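Side-chain contacts in TAF6 (Antonospora locustae, PDB 4ATG), which probably serves as a subunit of the transcription factor TFIID, with a C-terminal HEAT-repeat domain involved in forming its complex with Taf9: residues Leu17-Lys21 against Ser22-Asp26; Ile46-Ile49 against Ser50-Leu54; Leu54-Phe57 against Lys58-Glu61; Ala60-Leu63 against Lys64-Ala68. All coordinates share one frame; numbering follows the deposited sequence.

Contact 1 (Leu17-Lys21 against Ser22-Asp26)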
loop_
_atom_site.group_PDB
_atom_site.type_symbol
_atom_site.label_atom_id
_atom_site.label_comp_id
_atom_site.label_asym_id
_atom_site.label_seq_id
_atom_site.Cartn_x
_atom_site.Cartn_y
_atom_site.Cartn_z
ATOM N N LEU A 17 -3.372 -13.736 13.263
ATOM C CA LEU A 17 -2.604 -14.147 12.078
ATOM C C LEU A 17 -3.171 -15.426 11.458
ATOM O O LEU A 17 -3.309 -15.505 10.234
ATOM C CB LEU A 17 -1.117 -14.283 12.410
ATOM C CG LEU A 17 -0.404 -12.972 12.879
ATOM C CD1 LEU A 17 1.046 -13.187 12.934
ATOM C CD2 LEU A 17 -0.783 -11.737 12.050
ATOM N N SER A 18 -3.601 -16.365 12.298
ATOM C CA SER A 18 -4.180 -17.634 11.848
ATOM C C SER A 18 -5.517 -17.431 11.122
ATOM O O SER A 18 -5.945 -18.330 10.389
ATOM C CB SER A 18 -4.397 -18.575 13.028
ATOM O OG SER A 18 -5.584 -18.226 13.730
ATOM N N MET A 19 -6.192 -16.296 11.367
ATOM C CA MET A 19 -7.491 -15.955 10.754
ATOM C C MET A 19 -7.353 -15.325 9.353
ATOM O O MET A 19 -8.313 -15.309 8.617
ATOM C CB MET A 19 -8.299 -15.026 11.689
ATOM C CG MET A 19 -8.751 -15.740 13.006
ATOM S SD MET A 19 -9.120 -14.584 14.356
ATOM C CE MET A 19 -10.745 -14.066 13.883
ATOM N N ILE A 20 -6.160 -14.817 8.982
ATOM C CA ILE A 20 -5.961 -14.176 7.667
ATOM C C ILE A 20 -6.360 -15.101 6.526
ATOM O O ILE A 20 -7.139 -14.702 5.653
ATOM C CB ILE A 20 -4.508 -13.625 7.516
ATOM C CG1 ILE A 20 -4.217 -12.534 8.557
ATOM C CG2 ILE A 20 -4.216 -13.142 6.045
ATOM C CD1 ILE A 20 -2.716 -12.064 8.622
ATOM N N LYS A 21 -5.875 -16.358 6.561
ATOM C CA LYS A 21 -6.183 -17.347 5.526
ATOM C C LYS A 21 -7.281 -18.269 6.032
ATOM O O LYS A 21 -7.044 -19.450 6.266
ATOM C CB LYS A 21 -4.926 -18.151 5.136
ATOM C CG LYS A 21 -3.839 -17.334 4.457
ATOM C CD LYS A 21 -2.757 -18.247 3.915
ATOM C CE LYS A 21 -1.463 -17.516 3.679
ATOM N NZ LYS A 21 -0.448 -18.398 3.026
ATOM N N SER A 22 -8.486 -17.728 6.232
ATOM C CA SER A 22 -9.608 -18.517 6.749
ATOM C C SER A 22 -10.895 -17.771 6.446
ATOM O O SER A 22 -10.851 -16.608 6.057
ATOM C CB SER A 22 -9.477 -18.687 8.267
ATOM O OG SER A 22 -9.807 -17.472 8.930
ATOM N N ASP A 23 -12.035 -18.397 6.746
ATOM C CA ASP A 23 -13.368 -17.790 6.603
ATOM C C ASP A 23 -13.591 -16.681 7.648
ATOM O O ASP A 23 -14.617 -16.012 7.604
ATOM C CB ASP A 23 -14.432 -18.886 6.785
ATOM C CG ASP A 23 -14.254 -19.588 8.123
ATOM O OD1 ASP A 23 -13.252 -20.328 8.275
ATOM O OD2 ASP A 23 -15.010 -19.267 9.064
ATOM N N MET A 24 -12.652 -16.505 8.601
ATOM C CA MET A 24 -12.739 -15.493 9.664
ATOM C C MET A 24 -11.905 -14.226 9.378
ATOM O O MET A 24 -11.751 -13.388 10.269
ATOM C CB MET A 24 -12.296 -16.107 11.010
ATOM C CG MET A 24 -13.127 -17.317 11.413
ATOM S SD MET A 24 -12.625 -17.986 13.017
ATOM C CE MET A 24 -11.077 -18.753 12.601
ATOM N N LYS A 25 -11.364 -14.083 8.151
ATOM C CA LYS A 25 -10.530 -12.924 7.794
ATOM C C LYS A 25 -11.226 -11.595 8.037
ATOM O O LYS A 25 -10.564 -10.638 8.404
ATOM C CB LYS A 25 -10.000 -13.034 6.345
ATOM C CG LYS A 25 -11.093 -13.112 5.291
ATOM C CD LYS A 25 -10.555 -12.998 3.879
ATOM C CE LYS A 25 -11.631 -13.271 2.847
ATOM N NZ LYS A 25 -12.786 -12.347 2.984
ATOM N N ASP A 26 -12.557 -11.520 7.825
ATOM C CA ASP A 26 -13.291 -10.270 8.042
ATOM C C ASP A 26 -13.382 -9.886 9.543
ATOM O O ASP A 26 -13.383 -8.699 9.889
ATOM C CB ASP A 26 -14.657 -10.337 7.369
ATOM C CG ASP A 26 -14.583 -10.284 5.846
ATOM O OD1 ASP A 26 -13.710 -9.560 5.311
ATOM O OD2 ASP A 26 -15.394 -10.949 5.195
#
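S22 OG donates to M19 O over only 2.6 Å, tying S22, two residues past the end of helix 7-20, back to that helix's last turn. The hydroxyl meets the carbonyl well off the C=O line, at a C=O...OG angle of 111°. S22 OG in turn accepts from M24 N at 3.0 Å, which makes an ST turn, so one small side chain grips the outgoing helix end and the incoming backbone together. It can do both because OG sits between its own backbone N and carbonyl carbon (chi1 74°). With an alanine here, M19 O and M24 N would probably lose the hydroxyl they share, and the corner would be freer to shift. A weak bond follows, S22 N to I20 O at 3.4 Å; a type I turn runs from S22 to K25, and M24 is at the N-cap of helix 25-34. Beyond these polar bonds the two methionines cross at about a right angle, M19 CG lying 3.8 Å from M24 CE. M19, bent at its thioether, also carries its CE to M24 CB at 3.9 Å; flexible, unbranched side chains suit such a corner because they can fold around one another. K25 CB comes to 3.4 Å from I20 O. M19 goes on to I27 and A28 of helix 25-34, while I20 packs on L52 of helix 42-55 and on T65 and L69 of helix 60-75. The aliphatic part of K21 covers L52 and V62, and K25 leans on T65, so the corner rests on helices 42-55 and 60-75.

Contact 2 (Ile46-Ile49 against Ser50-Leu54)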
loop_
_atom_site.group_PDB
_atom_site.type_symbol
_atom_site.label_atom_id
_atom_site.label_comp_id
_atom_site.label_asym_id
_atom_site.label_seq_id
_atom_site.Cartn_x
_atom_site.Cartn_y
_atom_site.Cartn_z
ATOM N N ILE A 46 2.691 -5.490 11.724
ATOM C CA ILE A 46 3.277 -4.895 10.521
ATOM C C ILE A 46 4.414 -5.746 9.985
ATOM O O ILE A 46 4.470 -5.984 8.785
ATOM C CB ILE A 46 3.685 -3.420 10.740
ATOM C CG1 ILE A 46 2.439 -2.562 11.024
ATOM C CG2 ILE A 46 4.468 -2.876 9.517
ATOM C CD1 ILE A 46 2.752 -1.338 11.724
ATOM N N GLN A 47 5.304 -6.229 10.860
ATOM C CA GLN A 47 6.409 -7.103 10.418
ATOM C C GLN A 47 5.858 -8.392 9.776
ATOM O O GLN A 47 6.316 -8.777 8.695
ATOM C CB GLN A 47 7.346 -7.434 11.610
ATOM C CG GLN A 47 8.623 -8.165 11.227
ATOM C CD GLN A 47 9.151 -9.044 12.341
ATOM O OE1 GLN A 47 8.804 -8.907 13.527
ATOM N NE2 GLN A 47 10.013 -9.978 11.979
ATOM N N HIS A 48 4.863 -9.066 10.414
ATOM C CA HIS A 48 4.302 -10.306 9.831
ATOM C C HIS A 48 3.588 -10.044 8.527
ATOM O O HIS A 48 3.761 -10.800 7.560
ATOM C CB HIS A 48 3.325 -11.013 10.789
ATOM C CG HIS A 48 2.614 -12.181 10.156
ATOM N ND1 HIS A 48 3.191 -13.437 10.111
ATOM C CD2 HIS A 48 1.407 -12.235 9.542
ATOM C CE1 HIS A 48 2.311 -14.218 9.499
ATOM N NE2 HIS A 48 1.223 -13.539 9.138
ATOM N N ILE A 49 2.715 -9.028 8.522
ATOM C CA ILE A 49 1.920 -8.708 7.336
ATOM C C ILE A 49 2.857 -8.382 6.163
ATOM O O ILE A 49 2.622 -8.887 5.070
ATOM C CB ILE A 49 0.850 -7.601 7.599
ATOM C CG1 ILE A 49 -0.224 -8.097 8.601
ATOM C CG2 ILE A 49 0.175 -7.170 6.292
ATOM C CD1 ILE A 49 -0.982 -6.872 9.380
ATOM N N SER A 50 3.931 -7.565 6.394
ATOM C CA SER A 50 4.890 -7.227 5.323
ATOM C C SER A 50 5.523 -8.483 4.760
ATOM O O SER A 50 5.639 -8.620 3.541
ATOM C CB SER A 50 5.993 -6.309 5.841
ATOM O OG SER A 50 5.458 -5.047 6.179
ATOM N N GLU A 51 5.920 -9.427 5.652
ATOM C CA GLU A 51 6.544 -10.693 5.233
ATOM C C GLU A 51 5.555 -11.574 4.479
ATOM O O GLU A 51 5.911 -12.203 3.486
ATOM C CB GLU A 51 7.120 -11.455 6.446
ATOM C CG GLU A 51 8.435 -10.886 6.955
ATOM C CD GLU A 51 8.944 -11.416 8.285
ATOM O OE1 GLU A 51 8.194 -12.137 8.986
ATOM O OE2 GLU A 51 10.095 -11.075 8.642
ATOM N N LEU A 52 4.302 -11.593 4.924
ATOM C CA LEU A 52 3.267 -12.396 4.272
ATOM C C LEU A 52 2.990 -11.864 2.864
ATOM O O LEU A 52 2.872 -12.669 1.942
ATOM C CB LEU A 52 1.990 -12.415 5.151
ATOM C CG LEU A 52 0.810 -13.273 4.657
ATOM C CD1 LEU A 52 1.204 -14.759 4.481
ATOM C CD2 LEU A 52 -0.380 -13.133 5.610
ATOM N N ILE A 53 2.951 -10.519 2.669
ATOM C CA ILE A 53 2.739 -9.940 1.332
ATOM C C ILE A 53 3.833 -10.425 0.371
ATOM O O ILE A 53 3.526 -10.816 -0.751
ATOM C CB ILE A 53 2.674 -8.393 1.417
ATOM C CG1 ILE A 53 1.253 -7.934 1.871
ATOM C CG2 ILE A 53 3.094 -7.705 0.096
ATOM C CD1 ILE A 53 1.263 -6.533 2.531
ATOM N N LEU A 54 5.113 -10.430 0.820
ATOM C CA LEU A 54 6.237 -10.881 -0.031
ATOM C C LEU A 54 6.107 -12.333 -0.457
ATOM O O LEU A 54 6.609 -12.716 -1.511
ATOM C CB LEU A 54 7.597 -10.637 0.663
ATOM C CG LEU A 54 7.939 -9.168 1.035
ATOM C CD1 LEU A 54 9.317 -9.085 1.685
ATOM C CD2 LEU A 54 7.868 -8.235 -0.191
#
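I46 O is gripped twice by S50, whose N and OG each donate to it at 2.9 Å. The two donors come from opposite faces of the carbonyl plane, and the hydrogen bond from S50 N is fairly straight (N-H...O 163°). OG can turn back to the preceding turn because it stands beside its own backbone N (chi1 -67°). S50 is modelled in two conformers, and these contacts belong to the one described; there the hydroxyl also bonds Y70 OH. Farther along, Q47 and E51 lie side by side, pointing the same way, with NE2 of Q47 3.5 Å from OE2 of E51. Amide and carboxylate are turned 72° apart, a loose polar pairing suited to an exposed edge. H48, also modelled twice, brings ring atom NE2 to 3.9 Å from CD2 of L52. On the buried side, I49 CG2 meets I53 CD1 at 4.0 Å, and the pair faces C66 of helix 60-75. The chemistry is that of an amphipathic helix: Q47 and E51 lie on the exposed side, I46, I49 and I53 on the buried one, while S50 can sit near the interior because its hydroxyl is satisfied by I46 O and Y70.

Contact 3 (Leu54-Phe57 against Lys58-Glu61)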
loop_
_atom_site.group_PDB
_atom_site.type_symbol
_atom_site.label_atom_id
_atom_site.label_comp_id
_atom_site.label_asym_id
_atom_site.label_seq_id
_atom_site.Cartn_x
_atom_site.Cartn_y
_atom_site.Cartn_z
ATOM N N LEU A 54 5.113 -10.430 0.820
ATOM C CA LEU A 54 6.237 -10.881 -0.031
ATOM C C LEU A 54 6.107 -12.333 -0.457
ATOM O O LEU A 54 6.609 -12.716 -1.511
ATOM C CB LEU A 54 7.597 -10.637 0.663
ATOM C CG LEU A 54 7.939 -9.168 1.035
ATOM C CD1 LEU A 54 9.317 -9.085 1.685
ATOM C CD2 LEU A 54 7.868 -8.235 -0.191
ATOM N N LYS A 55 5.406 -13.128 0.348
ATOM C CA LYS A 55 5.193 -14.563 0.093
ATOM C C LYS A 55 3.892 -14.838 -0.656
ATOM O O LYS A 55 3.676 -15.972 -1.090
ATOM C CB LYS A 55 5.146 -15.306 1.446
ATOM C CG LYS A 55 6.511 -15.561 2.053
ATOM C CD LYS A 55 6.397 -15.982 3.504
ATOM C CE LYS A 55 7.749 -16.229 4.135
ATOM N NZ LYS A 55 7.650 -16.320 5.616
ATOM N N SER A 56 3.017 -13.807 -0.797
ATOM C CA SER A 56 1.664 -13.962 -1.349
ATOM C C SER A 56 1.344 -13.219 -2.640
ATOM O O SER A 56 0.163 -12.958 -2.914
ATOM C CB SER A 56 0.635 -13.585 -0.282
ATOM O OG SER A 56 0.943 -14.192 0.961
ATOM N N PHE A 57 2.356 -12.911 -3.459
ATOM C CA PHE A 57 2.134 -12.179 -4.708
ATOM C C PHE A 57 1.105 -12.783 -5.647
ATOM O O PHE A 57 0.444 -12.039 -6.375
ATOM C CB PHE A 57 3.451 -11.897 -5.436
ATOM C CG PHE A 57 4.357 -10.921 -4.718
ATOM C CD1 PHE A 57 3.834 -9.795 -4.082
ATOM C CD2 PHE A 57 5.739 -11.103 -4.715
ATOM C CE1 PHE A 57 4.675 -8.875 -3.457
ATOM C CE2 PHE A 57 6.578 -10.189 -4.068
ATOM C CZ PHE A 57 6.039 -9.079 -3.455
ATOM N N LYS A 58 0.943 -14.120 -5.598
ATOM C CA LYS A 58 0.007 -14.859 -6.453
ATOM C C LYS A 58 -1.305 -15.212 -5.740
ATOM O O LYS A 58 -2.123 -15.949 -6.300
ATOM C CB LYS A 58 0.680 -16.120 -7.041
ATOM C CG LYS A 58 1.977 -15.861 -7.820
ATOM C CD LYS A 58 1.761 -15.058 -9.098
ATOM C CE LYS A 58 3.062 -14.779 -9.799
ATOM N NZ LYS A 58 2.860 -13.951 -11.015
ATOM N N GLU A 59 -1.510 -14.687 -4.518
ATOM C CA GLU A 59 -2.734 -14.912 -3.748
ATOM C C GLU A 59 -3.415 -13.562 -3.558
ATOM O O GLU A 59 -3.193 -12.911 -2.546
ATOM C CB GLU A 59 -2.443 -15.596 -2.401
ATOM C CG GLU A 59 -1.945 -17.024 -2.577
ATOM C CD GLU A 59 -1.605 -17.731 -1.285
ATOM O OE1 GLU A 59 -2.527 -18.293 -0.650
ATOM O OE2 GLU A 59 -0.411 -17.726 -0.909
ATOM N N ALA A 60 -4.183 -13.129 -4.574
ATOM C CA ALA A 60 -4.873 -11.829 -4.610
ATOM C C ALA A 60 -5.730 -11.592 -3.381
ATOM O O ALA A 60 -5.675 -10.505 -2.809
ATOM C CB ALA A 60 -5.718 -11.706 -5.877
ATOM N N GLU A 61 -6.490 -12.619 -2.942
ATOM C CA GLU A 61 -7.349 -12.480 -1.766
ATOM C C GLU A 61 -6.543 -12.278 -0.477
ATOM O O GLU A 61 -6.935 -11.461 0.352
ATOM C CB GLU A 61 -8.391 -13.612 -1.683
ATOM C CG GLU A 61 -9.376 -13.582 -2.856
ATOM C CD GLU A 61 -10.064 -12.240 -3.098
ATOM O OE1 GLU A 61 -10.700 -11.722 -2.151
ATOM O OE2 GLU A 61 -9.930 -11.688 -4.218
HETATM O O HOH W 1 2.282 -16.266 -3.963
HETATM O O HOH W 2 1.979 -18.099 -1.970
HETATM O O HOH W 3 0.999 -16.883 1.311
#
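The corner joining helix 42-55 to helix 60-75 is a type I beta turn from S56 to E59, closed by E59 N donating to S56 O at 2.9 Å. The N-H...O angle is a good 162°, although the nitrogen stands above the carbonyl plane. E59 holds the N-cap position of the helix that follows. Its side chain has CG beside the backbone N (chi1 -67°) and runs on extended, bringing OE2 to where waters join it to K55 O and S56 OG. One water donates to E59 OE2 at 2.6 Å and also to K55 O. A second water gives one proton to E59 OE2 and the other to S56 OG, the latter at 2.7 Å. A third links K55 O to K58 N, accepting from that nitrogen at 3.0 Å. S56 OG itself donates to L52 O, a serine suited to a helix end because it can bind carbonyl and water together. K58, bent at chi2, sends its NZ to S100 O. The F57 side chain touches T94, S100 and I101, with L54 C over one face of its ring, offset toward the rim. The corner is therefore a hydrated one: K55 O is served by two waters, and the E59 carboxylate, whose ion pair to K21 is long and weak, probably owes much of its stabilisation to the two waters that donate to OE2.

Contact 4 (Ala60-Leu63 against Lys64-Ala68)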
loop_
_atom_site.group_PDB
_atom_site.type_symbol
_atom_site.label_atom_id
_atom_site.label_comp_id
_atom_site.label_asym_id
_atom_site.label_seq_id
_atom_site.Cartn_x
_atom_site.Cartn_y
_atom_site.Cartn_z
ATOM N N ALA A 60 -4.183 -13.129 -4.574
ATOM C CA ALA A 60 -4.873 -11.829 -4.610
ATOM C C ALA A 60 -5.730 -11.592 -3.381
ATOM O O ALA A 60 -5.675 -10.505 -2.809
ATOM C CB ALA A 60 -5.718 -11.706 -5.877
ATOM N N GLU A 61 -6.490 -12.619 -2.942
ATOM C CA GLU A 61 -7.349 -12.480 -1.766
ATOM C C GLU A 61 -6.543 -12.278 -0.477
ATOM O O GLU A 61 -6.935 -11.461 0.352
ATOM C CB GLU A 61 -8.391 -13.612 -1.683
ATOM C CG GLU A 61 -9.376 -13.582 -2.856
ATOM C CD GLU A 61 -10.064 -12.240 -3.098
ATOM O OE1 GLU A 61 -10.700 -11.722 -2.151
ATOM O OE2 GLU A 61 -9.930 -11.688 -4.218
ATOM N N VAL A 62 -5.383 -12.941 -0.354
ATOM C CA VAL A 62 -4.503 -12.734 0.831
ATOM C C VAL A 62 -3.945 -11.326 0.799
ATOM O O VAL A 62 -3.991 -10.638 1.818
ATOM C CB VAL A 62 -3.395 -13.820 0.963
ATOM C CG1 VAL A 62 -2.441 -13.525 2.127
ATOM C CG2 VAL A 62 -4.012 -15.210 1.127
ATOM N N LEU A 63 -3.520 -10.847 -0.384
ATOM C CA LEU A 63 -2.975 -9.480 -0.502
ATOM C C LEU A 63 -4.019 -8.448 -0.117
ATOM O O LEU A 63 -3.709 -7.494 0.601
ATOM C CB LEU A 63 -2.468 -9.203 -1.929
ATOM C CG LEU A 63 -1.230 -10.000 -2.397
ATOM C CD1 LEU A 63 -0.909 -9.682 -3.815
ATOM C CD2 LEU A 63 -0.018 -9.708 -1.557
ATOM N N LYS A 64 -5.276 -8.655 -0.555
ATOM C CA LYS A 64 -6.368 -7.738 -0.197
ATOM C C LYS A 64 -6.619 -7.702 1.303
ATOM O O LYS A 64 -6.844 -6.620 1.852
ATOM C CB LYS A 64 -7.656 -8.092 -0.935
ATOM C CG LYS A 64 -7.581 -7.791 -2.420
ATOM C CD LYS A 64 -8.898 -8.176 -3.081
ATOM C CE LYS A 64 -8.764 -8.237 -4.584
ATOM N NZ LYS A 64 -9.981 -8.816 -5.198
ATOM N N THR A 65 -6.558 -8.866 1.975
ATOM C CA THR A 65 -6.696 -8.950 3.444
ATOM C C THR A 65 -5.563 -8.195 4.127
ATOM O O THR A 65 -5.830 -7.471 5.073
ATOM C CB THR A 65 -6.753 -10.426 3.901
ATOM O OG1 THR A 65 -7.887 -11.020 3.275
ATOM C CG2 THR A 65 -6.929 -10.579 5.414
ATOM N N CYS A 66 -4.315 -8.333 3.637
ATOM C CA CYS A 66 -3.140 -7.640 4.216
ATOM C C CYS A 66 -3.291 -6.139 4.143
ATOM O O CYS A 66 -3.056 -5.448 5.129
ATOM C CB CYS A 66 -1.865 -8.103 3.533
ATOM S SG CYS A 66 -1.422 -9.814 3.925
ATOM N N ILE A 67 -3.737 -5.640 2.986
ATOM C CA ILE A 67 -3.959 -4.202 2.773
ATOM C C ILE A 67 -5.042 -3.708 3.727
ATOM O O ILE A 67 -4.896 -2.643 4.326
ATOM C CB ILE A 67 -4.310 -3.969 1.270
ATOM C CG1 ILE A 67 -3.082 -4.288 0.376
ATOM C CG2 ILE A 67 -4.798 -2.513 1.035
ATOM C CD1 ILE A 67 -3.480 -4.616 -1.162
ATOM N N ALA A 68 -6.133 -4.484 3.872
ATOM C CA ALA A 68 -7.259 -4.135 4.761
ATOM C C ALA A 68 -6.822 -4.134 6.212
ATOM O O ALA A 68 -7.279 -3.274 6.951
ATOM C CB ALA A 68 -8.423 -5.100 4.551
#
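The carboxylate of E61 is met by K64 NZ on the syn side of OE2, at 3.0 Å and 18° out of the plane, a salt bridge between residues three apart. E61 bends at chi2 (-52°) to turn its acid along the helix, whereas K64 stays extended and crosses it obliquely. The lysine's methylenes run past the backbone: CG lies 3.3 Å from A60 O, and CD passes 3.8 Å from E61 OE2. Were the lysine shortened to an alanine, the E61 carboxylate would probably lose its charged mate and be free to turn. E61 O accepts from T65 N, while T65 OG1 lies 3.1 Å from the same oxygen, a likely bond that is not settled. Threonine fits here because its methyl can pack on I20 while the hydroxyl folds to the backbone. Farther in, V62 CG1 touches C66 SG at 4.2 Å, and I67 CD1 rests 3.4 Å from L63 O. Small C66 lets I49, L52 and I53 of helix 42-55 come close; L63 and I67 pack on helix 104-121 instead. A helix that packs on the helix before it and on a later one is consistent with the stacked helices of a HEAT-repeat domain.

How the contacts relate
Contacts 2 and 4 are mid-helix, regular and partly buried, on helices 42-55 and 60-75, which mesh where I49 and I53 pack on C66. Contacts 1 and 3 are the corners between helices, and their chemistry differs: contact 1 is partly buried and closed by a serine hydroxyl and crossed methionines, contact 3 lies at the surface and is closed by a backbone bond and waters. Contact 3 connects the two helices, sharing L54 with contact 2 and A60 and E61 with contact 4, and its S56 covers V62 and L63. Contact 1 touches all the others, through L17 on H48, I20 on L52 and T65, and a weak K21-E59 approach.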